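Local coordinates for AbyA5 (Verrucosispora maris, PDB 4YWF), which catalyses acetate elimination as an esterase-like lyase in spirotetronate biosynthesis, using an alpha/beta-hydrolase scaffold, at residues Ser219-Leu222 with Ala223-Ala227. The protein carries 4 engineered substitutions. Sequence-based numbering, arbitrary orientation.
Sequences SGHL and ALRAA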
loop_
_atom_site.group_PDB
_atom_site.type_symbol
_atom_site.label_atom_id
_atom_site.label_comp_id
_atom_site.label_asym_id
_atom_site.label_seq_id
_atom_site.Cartn_x
_atom_site.Cartn_y
_atom_site.Cartn_z
ATOM N N SER A 219 -4.269 3.060 2.628
ATOM C CA SER A 219 -4.781 1.808 3.119
ATOM C C SER A 219 -4.782 1.856 4.655
ATOM O O SER A 219 -5.469 1.103 5.280
ATOM C CB SER A 219 -4.002 0.586 2.590
ATOM O OG SER A 219 -2.710 0.417 3.190
ATOM N N GLY A 220 -3.970 2.710 5.238
ATOM C CA GLY A 220 -3.979 2.875 6.642
ATOM C C GLY A 220 -5.289 3.455 7.165
ATOM O O GLY A 220 -5.765 3.076 8.240
ATOM N N HIS A 221 -5.892 4.324 6.385
ATOM C CA HIS A 221 -7.213 4.833 6.712
ATOM C C HIS A 221 -8.237 3.643 6.683
ATOM O O HIS A 221 -9.148 3.552 7.504
ATOM C CB HIS A 221 -7.580 5.906 5.711
ATOM C CG HIS A 221 -9.025 6.290 5.760
ATOM N ND1 HIS A 221 -9.944 5.786 4.890
ATOM C CD2 HIS A 221 -9.683 7.185 6.537
ATOM C CE1 HIS A 221 -11.124 6.317 5.146
ATOM N NE2 HIS A 221 -10.990 7.175 6.146
ATOM N N LEU A 222 -8.060 2.703 5.757
ATOM C CA LEU A 222 -8.972 1.592 5.663
ATOM C C LEU A 222 -8.838 0.666 6.839
ATOM O O LEU A 222 -9.878 0.132 7.376
ATOM C CB LEU A 222 -8.746 0.799 4.402
ATOM C CG LEU A 222 -9.087 1.494 3.059
ATOM C CD1 LEU A 222 -8.770 0.497 1.935
ATOM C CD2 LEU A 222 -10.561 1.969 3.049
ATOM N N ALA A 223 -7.586 0.444 7.249
ATOM C CA ALA A 223 -7.349 -0.382 8.414
ATOM C C ALA A 223 -7.994 0.252 9.647
ATOM O O ALA A 223 -8.629 -0.450 10.479
ATOM C CB ALA A 223 -5.850 -0.570 8.626
ATOM N N LEU A 224 -7.775 1.548 9.839
ATOM C CA LEU A 224 -8.316 2.198 11.022
ATOM C C LEU A 224 -9.855 2.226 11.047
ATOM O O LEU A 224 -10.470 2.161 12.152
ATOM C CB LEU A 224 -7.813 3.630 11.150
ATOM C CG LEU A 224 -6.358 3.879 11.512
ATOM C CD1 LEU A 224 -5.968 5.281 11.076
ATOM C CD2 LEU A 224 -6.115 3.631 13.010
ATOM N N ARG A 225 -10.451 2.297 9.873
ATOM C CA ARG A 225 -11.901 2.245 9.704
ATOM C C ARG A 225 -12.379 0.825 9.980
ATOM O O ARG A 225 -13.421 0.647 10.616
ATOM C CB ARG A 225 -12.264 2.696 8.257
ATOM C CG ARG A 225 -13.624 2.226 7.753
ATOM C CD ARG A 225 -14.710 3.102 8.361
ATOM N NE ARG A 225 -14.548 4.512 7.953
ATOM C CZ ARG A 225 -14.925 5.583 8.677
ATOM N NH1 ARG A 225 -15.469 5.445 9.903
ATOM N NH2 ARG A 225 -14.732 6.805 8.197
ATOM N N ALA A 226 -11.592 -0.189 9.599
ATOM C CA ALA A 226 -12.007 -1.593 9.812
ATOM C C ALA A 226 -11.906 -2.006 11.258
ATOM O O ALA A 226 -12.747 -2.777 11.733
ATOM C CB ALA A 226 -11.184 -2.575 8.995
ATOM N N ALA A 227 -10.844 -1.539 11.937
ATOM C CA ALA A 227 -10.423 -2.119 13.183
ATOM C C ALA A 227 -11.543 -2.254 14.214
ATOM O O ALA A 227 -11.627 -3.296 14.875
ATOM C CB ALA A 227 -9.282 -1.296 13.794
#
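Ala226 N donates to Leu222 O at 2.8 Å, the shortest of the four successive i to i+4 bonds between 219-222 and 223-227 within helix 218-226 of the alpha/beta-hydrolase fold. This helix is the crossover of a beta-alpha-beta unit, running between parallel strands 207-215 and 233-239; in this fold the nucleophile elbow usually lies where the fifth canonical strand meets the helix that follows it, the place this helix probably occupies. The bond is somewhat bent, its N-H...O angle 141°, whereas Leu224 N meets Gly220 O more directly, at 164°. The side chains divide round the helix: Leu222, Ala223 and Ala226 meet Phe195 of helix 194-201, while Ala223 and Leu224 rest on Ile236 of the next strand. One turn apart, His221 and Arg225 both turn polar ends to Trp282 O, which accepts a hydrogen bond from His221 NE2 and a weak one from Arg225 NH2; the His221 ring also meets Phe247. The Arg225 chain is bent at its second and third torsions, and its NH1 forms a salt bridge with Asp288. Leu224 sets CG anti to its carbonyl carbon and beside its backbone N (chi1 -71°), which brings CG to 3.4 Å from Gly220 O.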